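DNA repair protein RAD2 (Saccharomyces cerevisiae, PDB 4Q0W) cuts single-stranded DNA as a magnesium-binding endonuclease, making an incision essential for excision repair of damaged DNA. Local coordinates at residues C176-Q181 with V322-T327; K205-F208 with Y213-F216; R281-E286 with D292-L297. All coordinates share one frame; numbering follows the deposited sequence. Where two conformers were deposited one is given.

Contact 1 of 3, residues C176-Q181 with V322-T327; sequences CAELLQ and VDHDTT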
ATOM      1  N   CYS A 176       7.852  26.597 -20.711  1.00 19.45           N
ATOM      2  CA  CYS A 176       7.063  25.921 -21.755  1.00 19.96           C
ATOM      3  C   CYS A 176       5.611  26.406 -21.748  1.00 23.81           C
ATOM      4  O   CYS A 176       5.049  26.730 -22.797  1.00 20.55           O
ATOM      5  CB  CYS A 176       7.103  24.395 -21.599  1.00 16.80           C
ATOM      6  SG  CYS A 176       8.725  23.625 -21.959  1.00 17.00           S
ATOM      7  N   ALA A 177       5.013  26.469 -20.560  1.00 19.87           N
ATOM      8  CA  ALA A 177       3.624  26.932 -20.431  1.00 21.12           C
ATOM      9  C   ALA A 177       3.469  28.350 -20.986  1.00 19.39           C
ATOM     10  O   ALA A 177       2.461  28.680 -21.627  1.00 25.84           O
ATOM     11  CB  ALA A 177       3.174  26.872 -18.962  1.00 19.02           C
ATOM     12  N   GLU A 178       4.474  29.182 -20.741  1.00 19.84           N
ATOM     13  CA  GLU A 178       4.462  30.556 -21.230  1.00 25.02           C
ATOM     14  C   GLU A 178       4.540  30.592 -22.762  1.00 29.17           C
ATOM     15  O   GLU A 178       3.820  31.364 -23.403  1.00 26.69           O
ATOM     16  CB  GLU A 178       5.610  31.360 -20.597  1.00 18.82           C
ATOM     17  CG  GLU A 178       5.769  32.789 -21.118  1.00 22.07           C
ATOM     18  CD  GLU A 178       4.694  33.758 -20.613  1.00 36.85           C
ATOM     19  OE1 GLU A 178       3.819  33.352 -19.820  1.00 37.30           O
ATOM     20  OE2 GLU A 178       4.727  34.936 -21.016  1.00 39.39           O
ATOM     21  N   LEU A 179       5.395  29.750 -23.345  1.00 20.20           N
ATOM     22  CA  LEU A 179       5.496  29.678 -24.801  1.00 27.01           C
ATOM     23  C   LEU A 179       4.145  29.334 -25.422  1.00 22.51           C
ATOM     24  O   LEU A 179       3.742  29.915 -26.443  1.00 23.45           O
ATOM     25  CB  LEU A 179       6.537  28.640 -25.231  1.00 20.02           C
ATOM     26  CG  LEU A 179       7.993  28.879 -24.841  1.00 24.33           C
ATOM     27  CD1 LEU A 179       8.891  27.887 -25.587  1.00 22.99           C
ATOM     28  CD2 LEU A 179       8.425  30.327 -25.107  1.00 19.00           C
ATOM     29  N   LEU A 180       3.443  28.384 -24.812  1.00 20.60           N
ATOM     30  CA  LEU A 180       2.139  27.990 -25.326  1.00 22.24           C
ATOM     31  C   LEU A 180       1.150  29.149 -25.181  1.00 29.55           C
ATOM     32  O   LEU A 180       0.451  29.492 -26.134  1.00 29.38           O
ATOM     33  CB  LEU A 180       1.624  26.732 -24.619  1.00 24.56           C
ATOM     34  CG  LEU A 180       0.266  26.194 -25.088  1.00 25.90           C
ATOM     35  CD1 LEU A 180       0.282  25.801 -26.576  1.00 20.73           C
ATOM     36  CD2 LEU A 180      -0.171  25.015 -24.229  1.00 23.11           C
ATOM     37  N   GLN A 181       1.119  29.774 -24.002  1.00 27.63           N
ATOM     38  CA  GLN A 181       0.188  30.885 -23.754  1.00 29.77           C
ATOM     39  C   GLN A 181       0.368  32.030 -24.760  1.00 31.29           C
ATOM     40  O   GLN A 181      -0.596  32.701 -25.122  1.00 33.46           O
ATOM     41  CB  GLN A 181       0.316  31.398 -22.313  1.00 27.31           C
ATOM     42  N   VAL A 322       9.594  33.709 -15.837  1.00 29.92           N
ATOM     43  CA  VAL A 322       9.712  33.225 -17.217  1.00 30.69           C
ATOM     44  C   VAL A 322      10.068  34.382 -18.151  1.00 33.61           C
ATOM     45  O   VAL A 322       9.885  35.548 -17.801  1.00 33.39           O
ATOM     46  CB  VAL A 322       8.402  32.547 -17.731  1.00 24.48           C
ATOM     47  CG1 VAL A 322       8.079  31.280 -16.936  1.00 21.03           C
ATOM     48  CG2 VAL A 322       7.224  33.526 -17.692  1.00 21.31           C
ATOM     49  N   ASP A 323      10.581  34.055 -19.336  1.00 31.45           N
ATOM     50  CA  ASP A 323      10.811  35.051 -20.376  1.00 25.90           C
ATOM     51  C   ASP A 323       9.510  35.303 -21.145  1.00 32.05           C
ATOM     52  O   ASP A 323       8.878  34.358 -21.634  1.00 30.03           O
ATOM     53  CB  ASP A 323      11.909  34.560 -21.323  1.00 34.94           C
ATOM     54  CG  ASP A 323      12.248  35.571 -22.405  1.00 41.46           C
ATOM     55  OD1 ASP A 323      11.452  36.511 -22.625  1.00 37.96           O
ATOM     56  OD2 ASP A 323      13.307  35.412 -23.043  1.00 33.95           O
ATOM     57  N   HIS A 324       9.105  36.570 -21.243  1.00 30.39           N
ATOM     58  CA  HIS A 324       7.815  36.924 -21.840  1.00 32.63           C
ATOM     59  C   HIS A 324       7.925  37.368 -23.302  1.00 33.69           C
ATOM     60  O   HIS A 324       6.930  37.768 -23.915  1.00 34.70           O
ATOM     61  CB  HIS A 324       7.136  38.021 -21.019  1.00 33.74           C
ATOM     62  CG  HIS A 324       6.888  37.636 -19.597  1.00 41.04           C
ATOM     63  ND1 HIS A 324       5.717  37.038 -19.182  1.00 35.76           N
ATOM     64  CD2 HIS A 324       7.665  37.747 -18.493  1.00 41.70           C
ATOM     65  CE1 HIS A 324       5.782  36.802 -17.884  1.00 38.63           C
ATOM     66  NE2 HIS A 324       6.954  37.224 -17.441  1.00 36.81           N
ATOM     67  N   ASP A 325       9.137  37.293 -23.845  1.00 34.87           N
ATOM     68  CA  ASP A 325       9.420  37.651 -25.241  1.00 32.12           C
ATOM     69  C   ASP A 325       8.431  36.997 -26.217  1.00 30.84           C
ATOM     70  O   ASP A 325       8.167  35.794 -26.144  1.00 29.77           O
ATOM     71  CB  ASP A 325      10.862  37.245 -25.567  1.00 34.14           C
ATOM     72  CG  ASP A 325      11.292  37.622 -26.980  1.00 37.19           C
ATOM     73  OD1 ASP A 325      10.504  38.225 -27.737  1.00 34.82           O
ATOM     74  OD2 ASP A 325      12.447  37.317 -27.326  1.00 34.21           O
ATOM     75  N   THR A 326       7.874  37.799 -27.119  1.00 34.09           N
ATOM     76  CA  THR A 326       6.913  37.292 -28.102  1.00 34.09           C
ATOM     77  C   THR A 326       7.518  37.035 -29.494  1.00 30.13           C
ATOM     78  O   THR A 326       6.804  36.675 -30.425  1.00 34.00           O
ATOM     79  CB  THR A 326       5.706  38.238 -28.244  1.00 35.51           C
ATOM     80  OG1 THR A 326       6.163  39.526 -28.669  1.00 39.55           O
ATOM     81  CG2 THR A 326       4.975  38.380 -26.908  1.00 42.59           C
ATOM     82  N   THR A 327       8.828  37.217 -29.634  1.00 34.73           N
ATOM     83  CA  THR A 327       9.499  36.932 -30.902  1.00 29.58           C
ATOM     84  C   THR A 327       9.340  35.461 -31.276  1.00 34.15           C
ATOM     85  O   THR A 327       9.740  34.573 -30.515  1.00 35.61           O
ATOM     86  CB  THR A 327      10.996  37.225 -30.820  1.00 35.14           C
ATOM     87  OG1 THR A 327      11.202  38.570 -30.374  1.00 42.57           O
ATOM     88  CG2 THR A 327      11.647  37.029 -32.184  1.00 35.99           C
TER
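Glu178 carries the helix side of this contact and meets three consecutive residues of the 322-327 loop: Val322, Asp323 and His324. The polar part is modest. His324 ND1 donates to Glu178 OE2 over 3.0 Å, but the N-H...O angle of 125° makes this a weak bond. Carboxylate and imidazole stand nearly at right angles, their planes 82° apart, and OE2 approaches the ring obliquely. With CG anti to the backbone N (chi1 175°) and a bend at chi2, about the CB-CG bond, the Glu178 chain leaves the helix toward the loop and turns its acid group to the histidine.

The apolar part lies beneath that bond. Val322 CG2 packs against Glu178 CG at 3.8 Å and also sits under one face of the His324 ring, offset toward its rim, so one methyl touches both partners of the weak bond. Glu178 CG also reaches the carbonyl O of Asp323 at 3.5 Å.

Side-chain hydrogen bonds within the loop shape it. Asp323 OD1 accepts from Asp325 N at 2.7 Å, and Asp325 OD1 takes both the N and the OG1 of Thr327, the hydroxyl on its syn lone pair. Outside the two segments, Gln175 on the same helix bonds Asp323 N through its OE1, while Leu179 turns to Phe329 and Val74.

Two successive Asx turns thus shape a solvent-facing loop from the C-terminal part of the chain, which is laid along I-domain helix 172-181, the helix that also bears Glu173, a ligand of the bound calcium ion.

Contact 2 of 3, residues K205-F208 with Y213-F216; sequences KNMF and YVEF. With nucleotides of chain C.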
ATOM      1  N   LYS A 205       2.396  13.550 -23.107  1.00 11.68           N
ATOM      2  CA  LYS A 205       3.122  12.734 -22.141  1.00 16.03           C
ATOM      3  C   LYS A 205       3.501  11.378 -22.761  1.00 19.70           C
ATOM      4  O   LYS A 205       2.763  10.851 -23.610  1.00 21.65           O
ATOM      5  CB  LYS A 205       2.242  12.516 -20.885  1.00 17.42           C
ATOM      6  CG  LYS A 205       2.840  11.549 -19.874  1.00 21.68           C
ATOM      7  CD  LYS A 205       2.006  11.350 -18.614  1.00 24.62           C
ATOM      8  CE  LYS A 205       2.571  10.175 -17.820  1.00 25.58           C
ATOM      9  NZ  LYS A 205       1.906   9.980 -16.492  1.00 39.47           N
ATOM     10  N   ASN A 206       4.641  10.823 -22.341  1.00 17.65           N
ATOM     11  CA  ASN A 206       5.134   9.524 -22.834  1.00 22.73           C
ATOM     12  C   ASN A 206       5.514   9.567 -24.309  1.00 25.17           C
ATOM     13  O   ASN A 206       5.424   8.560 -25.009  1.00 21.49           O
ATOM     14  CB  ASN A 206       4.118   8.393 -22.581  1.00 23.10           C
ATOM     15  CG  ASN A 206       3.911   8.112 -21.109  1.00 30.37           C
ATOM     16  OD1 ASN A 206       4.622   8.645 -20.257  1.00 33.29           O
ATOM     17  ND2 ASN A 206       2.942   7.263 -20.802  1.00 32.71           N
ATOM     18  N   MET A 207       5.929  10.742 -24.770  1.00 16.44           N
ATOM     19  CA  MET A 207       6.350  10.941 -26.153  1.00 23.12           C
ATOM     20  C   MET A 207       7.500  10.003 -26.555  1.00 28.42           C
ATOM     21  O   MET A 207       7.577   9.567 -27.697  1.00 25.55           O
ATOM     22  CB  MET A 207       6.779  12.396 -26.350  1.00 17.87           C
ATOM     23  CG  MET A 207       7.250  12.745 -27.754  1.00 30.90           C
ATOM     24  SD  MET A 207       5.871  12.901 -28.912  1.00 34.54           S
ATOM     25  CE  MET A 207       6.765  12.768 -30.456  1.00 35.63           C
ATOM     26  N   PHE A 208       8.389   9.686 -25.621  1.00 22.59           N
ATOM     27  CA  PHE A 208       9.531   8.849 -25.971  1.00 29.06           C
ATOM     28  C   PHE A 208       9.459   7.428 -25.413  1.00 39.28           C
ATOM     29  O   PHE A 208      10.475   6.734 -25.313  1.00 35.32           O
ATOM     30  CB  PHE A 208      10.842   9.575 -25.656  1.00 29.05           C
ATOM     31  CG  PHE A 208      10.916  10.923 -26.310  1.00 26.45           C
ATOM     32  CD1 PHE A 208      11.263  11.039 -27.647  1.00 22.52           C
ATOM     33  CD2 PHE A 208      10.556  12.063 -25.617  1.00 19.72           C
ATOM     34  CE1 PHE A 208      11.285  12.273 -28.274  1.00 19.74           C
ATOM     35  CE2 PHE A 208      10.581  13.306 -26.233  1.00 16.76           C
ATOM     36  CZ  PHE A 208      10.949  13.407 -27.567  1.00 23.91           C
ATOM     37  N   TYR A 213       1.533   5.628 -30.184  1.00 37.17           N
ATOM     38  CA  TYR A 213       0.759   6.780 -29.731  1.00 37.98           C
ATOM     39  C   TYR A 213       1.452   7.558 -28.603  1.00 31.55           C
ATOM     40  O   TYR A 213       2.427   7.087 -28.011  1.00 33.11           O
ATOM     41  CB  TYR A 213      -0.644   6.337 -29.290  1.00 29.43           C
ATOM     42  CG  TYR A 213      -0.659   5.547 -28.000  1.00 33.54           C
ATOM     43  CD1 TYR A 213      -0.337   4.194 -27.984  1.00 45.96           C
ATOM     44  CD2 TYR A 213      -0.995   6.152 -26.792  1.00 38.25           C
ATOM     45  CE1 TYR A 213      -0.344   3.463 -26.797  1.00 44.75           C
ATOM     46  CE2 TYR A 213      -1.005   5.426 -25.596  1.00 39.41           C
ATOM     47  CZ  TYR A 213      -0.680   4.084 -25.610  1.00 44.03           C
ATOM     48  OH  TYR A 213      -0.691   3.357 -24.442  1.00 55.38           O
ATOM     49  N   VAL A 214       0.929   8.748 -28.321  1.00 28.33           N
ATOM     50  CA  VAL A 214       1.390   9.597 -27.222  1.00 31.21           C
ATOM     51  C   VAL A 214       0.146  10.009 -26.420  1.00 33.04           C
ATOM     52  O   VAL A 214      -0.952  10.099 -26.989  1.00 27.54           O
ATOM     53  CB  VAL A 214       2.150  10.838 -27.774  1.00 24.63           C
ATOM     54  CG1 VAL A 214       1.242  11.685 -28.622  1.00 21.49           C
ATOM     55  CG2 VAL A 214       2.760  11.682 -26.652  1.00 32.43           C
ATOM     56  N   GLU A 215       0.287  10.222 -25.110  1.00 30.25           N
ATOM     57  CA  GLU A 215      -0.868  10.614 -24.284  1.00 26.89           C
ATOM     58  C   GLU A 215      -1.073  12.127 -24.271  1.00 24.62           C
ATOM     59  O   GLU A 215      -0.202  12.885 -23.814  1.00 27.33           O
ATOM     60  CB  GLU A 215      -0.725  10.096 -22.853  1.00 23.55           C
ATOM     61  CG  GLU A 215      -0.627   8.583 -22.753  1.00 32.38           C
ATOM     62  CD  GLU A 215      -0.517   8.102 -21.323  1.00 40.83           C
ATOM     63  OE1 GLU A 215      -0.529   8.951 -20.402  1.00 37.44           O
ATOM     64  OE2 GLU A 215      -0.422   6.872 -21.121  1.00 56.99           O
ATOM     65  N   PHE A 216      -2.218  12.567 -24.770  1.00 20.48           N
ATOM     66  CA  PHE A 216      -2.527  13.993 -24.814  1.00 20.89           C
ATOM     67  C   PHE A 216      -3.415  14.405 -23.629  1.00 26.60           C
ATOM     68  O   PHE A 216      -4.392  13.723 -23.322  1.00 22.47           O
ATOM     69  CB  PHE A 216      -3.221  14.324 -26.125  1.00 23.19           C
ATOM     70  CG  PHE A 216      -3.762  15.723 -26.195  1.00 22.84           C
ATOM     71  CD1 PHE A 216      -2.913  16.801 -26.395  1.00 23.29           C
ATOM     72  CD2 PHE A 216      -5.128  15.958 -26.080  1.00 29.93           C
ATOM     73  CE1 PHE A 216      -3.409  18.094 -26.474  1.00 22.80           C
ATOM     74  CE2 PHE A 216      -5.634  17.245 -26.156  1.00 24.87           C
ATOM     75  CZ  PHE A 216      -4.772  18.316 -26.357  1.00 25.00           C
TER
ATOM     76  P    DT C   6       2.836   7.784 -14.105  1.00 40.64           P
ATOM     77  OP1  DT C   6       2.011   7.712 -15.339  1.00 38.78           O
ATOM     78  OP2  DT C   6       2.270   8.329 -12.843  1.00 39.62           O
ATOM     79  O5'  DT C   6       3.425   6.328 -13.760  1.00 36.57           O
ATOM     80  C5'  DT C   6       4.189   5.582 -14.710  1.00 30.36           C
ATOM     81  C4'  DT C   6       4.712   4.293 -14.090  1.00 38.79           C
ATOM     82  O4'  DT C   6       5.727   4.559 -13.084  1.00 37.24           O
ATOM     83  C3'  DT C   6       3.668   3.398 -13.416  1.00 40.32           C
ATOM     84  O3'  DT C   6       3.736   2.143 -14.102  1.00 50.87           O
ATOM     85  C2'  DT C   6       4.088   3.334 -11.938  1.00 35.88           C
ATOM     86  C1'  DT C   6       5.584   3.634 -12.019  1.00 36.30           C
ATOM     87  N1   DT C   6       6.250   4.269 -10.827  1.00 33.99           N
ATOM     88  C2   DT C   6       7.381   3.664 -10.316  1.00 29.08           C
ATOM     89  O2   DT C   6       7.848   2.629 -10.759  1.00 34.96           O
ATOM     90  N3   DT C   6       7.956   4.306  -9.252  1.00 29.65           N
ATOM     91  C4   DT C   6       7.520   5.478  -8.655  1.00 35.88           C
ATOM     92  O4   DT C   6       8.118   5.968  -7.693  1.00 34.50           O
ATOM     93  C5   DT C   6       6.331   6.072  -9.244  1.00 36.92           C
ATOM     94  C7   DT C   6       5.768   7.350  -8.676  1.00 34.20           C
ATOM     95  C6   DT C   6       5.759   5.451 -10.293  1.00 29.41           C
TER
HETATM   96  O   HOH W   1       0.412   7.930 -18.207  1.00 39.42           O
HETATM   97  O   HOH W   2       3.358   6.686 -25.310  1.00 27.80           O
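Lys205 has CG anti to its backbone N (chi1 174°) and stays extended to NZ, while Glu215, its CG anti to the carbonyl carbon (chi1 -60°), is likewise extended beyond CG; the two side chains therefore run side by side on one face of the sheet and point the same way. Their charged ends do not touch: NZ and OE1 are 4.7 Å apart. Water 1 lies between them, donating to Glu215 OE1 at 2.6 Å and accepting weakly from Lys205 NZ. The ammonium group is directed to the DNA instead, where NZ hydrogen-bonds OP1 of DT6 of chain C at a short 2.5 Å; the same water donates to that OP1. Glu215 OE1 also bonds Tyr217 OH, and Trp6 makes a cation-pi contact with Lys205.

Beneath these side chains the backbones form an antiparallel hydrogen-bonded pair at the end of a beta hairpin, strands 202-205 and 213-218 of the mixed sheet. Lys205 N gives Glu215 O a nearly straight bond (2.8 Å, 174°), and Glu215 N returns one to Lys205 O at 3.0 Å. Past this pair the chains part, and water 2 bridges the gap by donating to both Asn206 O and Tyr213 O.

Val214 CG2 fills the angle where the chains separate, 3.2 Å from Lys205 O and against Met207, whose SD lies 4.0 Å from it. Met207 continues inward to Leu64 of helix 52-66 and Ile189 of strand 187-189. Strand 14-17 flanks the hairpin, with Val16 pairing through its backbone with Val214.

Contact 3 of 3, residues R281-E286 with D292-L297; sequences RKQETE and DLRKKL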
ATOM      1  N   ARG A 281     -17.950  21.885  20.443  1.00 45.90           N
ATOM      2  CA  ARG A 281     -19.401  21.833  20.273  1.00 50.15           C
ATOM      3  C   ARG A 281     -19.745  21.744  18.793  1.00 54.49           C
ATOM      4  O   ARG A 281     -20.757  21.149  18.415  1.00 54.73           O
ATOM      5  CB  ARG A 281     -20.078  23.057  20.899  1.00 54.24           C
ATOM      6  CG  ARG A 281     -20.111  23.054  22.423  1.00 52.53           C
ATOM      7  CD  ARG A 281     -20.423  24.439  22.969  1.00 56.53           C
ATOM      8  NE  ARG A 281     -19.420  25.423  22.566  1.00 50.23           N
ATOM      9  N   LYS A 282     -18.887  22.327  17.957  1.00 49.75           N
ATOM     10  CA  LYS A 282     -19.095  22.309  16.512  1.00 49.61           C
ATOM     11  C   LYS A 282     -18.833  20.920  15.922  1.00 45.48           C
ATOM     12  O   LYS A 282     -19.159  20.666  14.765  1.00 55.29           O
ATOM     13  CB  LYS A 282     -18.239  23.381  15.824  1.00 45.62           C
ATOM     14  CG  LYS A 282     -18.327  24.746  16.507  1.00 47.16           C
ATOM     15  CD  LYS A 282     -17.659  25.855  15.705  1.00 40.12           C
ATOM     16  CE  LYS A 282     -18.602  26.430  14.659  1.00 38.39           C
ATOM     17  NZ  LYS A 282     -19.566  27.434  15.225  1.00 39.50           N
ATOM     18  N   GLN A 283     -18.271  20.016  16.727  1.00 45.81           N
ATOM     19  CA  GLN A 283     -18.004  18.647  16.271  1.00 50.59           C
ATOM     20  C   GLN A 283     -19.242  17.754  16.297  1.00 56.38           C
ATOM     21  O   GLN A 283     -19.403  16.886  15.440  1.00 52.26           O
ATOM     22  CB  GLN A 283     -16.891  17.994  17.100  1.00 49.53           C
ATOM     23  CG  GLN A 283     -15.575  18.769  17.118  1.00 45.47           C
ATOM     24  CD  GLN A 283     -14.401  17.918  17.575  1.00 46.02           C
ATOM     25  OE1 GLN A 283     -14.463  16.684  17.539  1.00 48.93           O
ATOM     26  NE2 GLN A 283     -13.322  18.572  18.004  1.00 40.47           N
ATOM     27  N   GLU A 284     -20.109  17.971  17.285  1.00 65.21           N
ATOM     28  CA  GLU A 284     -21.261  17.097  17.522  1.00 64.61           C
ATOM     29  C   GLU A 284     -22.152  16.916  16.292  1.00 60.74           C
ATOM     30  O   GLU A 284     -22.754  15.859  16.100  1.00 53.90           O
ATOM     31  CB  GLU A 284     -22.091  17.613  18.703  1.00 60.10           C
ATOM     32  N   THR A 285     -22.205  17.940  15.448  1.00 57.79           N
ATOM     33  CA  THR A 285     -23.133  17.951  14.325  1.00 57.44           C
ATOM     34  C   THR A 285     -22.519  17.479  13.008  1.00 62.27           C
ATOM     35  O   THR A 285     -23.239  17.271  12.025  1.00 56.49           O
ATOM     36  CB  THR A 285     -23.715  19.358  14.120  1.00 68.88           C
ATOM     37  OG1 THR A 285     -22.715  20.210  13.547  1.00 83.28           O
ATOM     38  CG2 THR A 285     -24.172  19.940  15.455  1.00 70.27           C
ATOM     39  N   GLU A 286     -21.197  17.314  12.977  1.00 57.59           N
ATOM     40  CA  GLU A 286     -20.543  16.952  11.719  1.00 58.97           C
ATOM     41  C   GLU A 286     -20.790  15.492  11.320  1.00 53.23           C
ATOM     42  O   GLU A 286     -20.995  14.619  12.171  1.00 47.80           O
ATOM     43  CB  GLU A 286     -19.048  17.331  11.702  1.00 52.53           C
ATOM     44  CG  GLU A 286     -18.140  16.567  12.647  1.00 47.24           C
ATOM     45  CD  GLU A 286     -16.729  17.158  12.704  1.00 53.15           C
ATOM     46  OE1 GLU A 286     -15.791  16.408  13.046  1.00 50.18           O
ATOM     47  OE2 GLU A 286     -16.559  18.369  12.418  1.00 42.49           O
ATOM     48  N   ASP A 292     -14.641  11.257  10.549  1.00 35.21           N
ATOM     49  CA  ASP A 292     -13.560  10.352  10.174  1.00 37.26           C
ATOM     50  C   ASP A 292     -12.316  11.126   9.722  1.00 39.02           C
ATOM     51  O   ASP A 292     -11.192  10.804  10.121  1.00 34.42           O
ATOM     52  CB  ASP A 292     -14.007   9.403   9.057  1.00 42.00           C
ATOM     53  CG  ASP A 292     -15.052   8.394   9.517  1.00 52.02           C
ATOM     54  OD1 ASP A 292     -15.211   8.202  10.744  1.00 47.31           O
ATOM     55  OD2 ASP A 292     -15.706   7.786   8.637  1.00 54.81           O
ATOM     56  N   LEU A 293     -12.516  12.130   8.873  1.00 35.27           N
ATOM     57  CA  LEU A 293     -11.401  12.944   8.401  1.00 31.85           C
ATOM     58  C   LEU A 293     -10.695  13.635   9.573  1.00 29.67           C
ATOM     59  O   LEU A 293      -9.463  13.643   9.648  1.00 24.39           O
ATOM     60  CB  LEU A 293     -11.879  13.971   7.378  1.00 30.55           C
ATOM     61  CG  LEU A 293     -10.846  14.989   6.888  1.00 30.65           C
ATOM     62  CD1 LEU A 293      -9.609  14.300   6.340  1.00 25.33           C
ATOM     63  CD2 LEU A 293     -11.470  15.896   5.841  1.00 23.45           C
ATOM     64  N   ARG A 294     -11.474  14.197  10.493  1.00 28.82           N
ATOM     65  CA  ARG A 294     -10.888  14.885  11.638  1.00 26.27           C
ATOM     66  C   ARG A 294     -10.025  13.934  12.454  1.00 32.88           C
ATOM     67  O   ARG A 294      -8.890  14.257  12.797  1.00 24.23           O
ATOM     68  CB  ARG A 294     -11.961  15.488  12.534  1.00 23.81           C
ATOM     69  CG  ARG A 294     -11.387  16.229  13.739  1.00 26.78           C
ATOM     70  CD  ARG A 294     -12.489  16.865  14.577  1.00 33.34           C
ATOM     71  NE  ARG A 294     -13.287  17.808  13.793  1.00 32.49           N
ATOM     72  CZ  ARG A 294     -12.920  19.060  13.529  1.00 31.58           C
ATOM     73  NH1 ARG A 294     -11.757  19.523  13.972  1.00 26.03           N
ATOM     74  NH2 ARG A 294     -13.709  19.850  12.810  1.00 28.36           N
ATOM     75  N   LYS A 295     -10.572  12.760  12.755  1.00 28.71           N
ATOM     76  CA  LYS A 295      -9.847  11.755  13.522  0.50 33.44           C
ATOM     77  C   LYS A 295      -8.514  11.426  12.856  1.00 30.61           C
ATOM     78  O   LYS A 295      -7.485  11.294  13.523  1.00 30.37           O
ATOM     79  CB  LYS A 295     -10.695  10.491  13.681  0.50 36.59           C
ATOM     80  CG  LYS A 295     -10.445   9.732  14.975  0.50 38.76           C
ATOM     81  CD  LYS A 295      -9.137   8.953  14.949  0.50 41.09           C
ATOM     82  CE  LYS A 295      -8.359   9.144  16.245  0.50 41.80           C
ATOM     83  NZ  LYS A 295      -7.925  10.560  16.425  0.50 33.63           N
ATOM     84  N   LYS A 296      -8.534  11.311  11.535  1.00 30.03           N
ATOM     85  CA  LYS A 296      -7.314  11.036  10.779  1.00 31.37           C
ATOM     86  C   LYS A 296      -6.281  12.168  10.882  1.00 26.09           C
ATOM     87  O   LYS A 296      -5.085  11.912  11.064  1.00 21.99           O
ATOM     88  CB  LYS A 296      -7.650  10.772   9.311  1.00 26.77           C
ATOM     89  CG  LYS A 296      -6.430  10.565   8.441  1.00 31.13           C
ATOM     90  CD  LYS A 296      -6.830  10.082   7.060  1.00 38.56           C
ATOM     91  CE  LYS A 296      -5.611   9.930   6.171  1.00 32.92           C
ATOM     92  NZ  LYS A 296      -5.999   9.462   4.817  1.00 31.67           N
ATOM     93  N   LEU A 297      -6.735  13.415  10.756  1.00 21.47           N
ATOM     94  CA  LEU A 297      -5.815  14.553  10.819  1.00 24.22           C
ATOM     95  C   LEU A 297      -5.184  14.654  12.210  1.00 17.89           C
ATOM     96  O   LEU A 297      -3.978  14.879  12.341  1.00 20.89           O
ATOM     97  CB  LEU A 297      -6.530  15.853  10.421  1.00 21.55           C
ATOM     98  CG  LEU A 297      -7.135  15.874   9.005  1.00 26.97           C
ATOM     99  CD1 LEU A 297      -8.149  17.008   8.850  1.00 24.37           C
ATOM    100  CD2 LEU A 297      -6.065  15.992   7.938  1.00 13.97           C
TER
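A bidentate, side-on salt bridge ties the loop between helices 266-278 and 288-299 to the second of them: Arg294, on the helix, grips Glu286, at the end of a type I beta turn that starts at Gln283. Arg294 NE donates to Glu286 OE1 at 3.0 Å and NH2 to OE2 at 3.2 Å, with N-H...O angles of 163° and 159°. Each oxygen uses its syn lone pair, and carboxylate and guanidinium are nearly coplanar, 19° apart. A bend at chi3 turns the guanidinium edge to the acid.

Gln283 covers one face of the guanidinium with its CG, offset toward the rim, and its OE1 lies 3.6 Å from Arg294 CD; its NE2 bonds Gly276 O. In this helical part of the chain, which sits against the bound DNA, Arg294 joins loop and helix to the preceding helix 266-278 as well. NH1 bonds Tyr273 O and Gln277 OE1, NH2 also reaches Trp272 O, and the Trp272 ring makes a cation-pi contact with the group. A leucine in place of Arg294 would probably leave the carbonyls of Tyr273 and Trp272 without these donors and Glu286 without its cationic mate, its carboxylate freer to turn on a weak bond from Trp272 NE1. Next to Arg294, Leu293 meets Phe269 and Trp272; about a turn on, Leu297 packs on Phe269 and Tyr273.

In the fold
Contacts 1 and 2 belong to the same nuclease core, their centres 22 Å apart: helix 172-181 and the hairpin of strands 202-205 and 213-218 lie in the I-domain, and the hairpin is part of the mixed seven-stranded sheet, which N-domain strands help to complete. Contact 3 is remote, 46 Å from contact 1 and 43 Å from contact 2 between centres, in the helical region beyond that sheet. Along the chain, contact 1 closes a long loop in which contact 2 and then contact 3 follow in series. The 322-327 segment thus returns to the core after the helical excursion. Contact 2 binds a DNA phosphate and contact 3 lies close to the DNA, so substrate is met at two widely separated places.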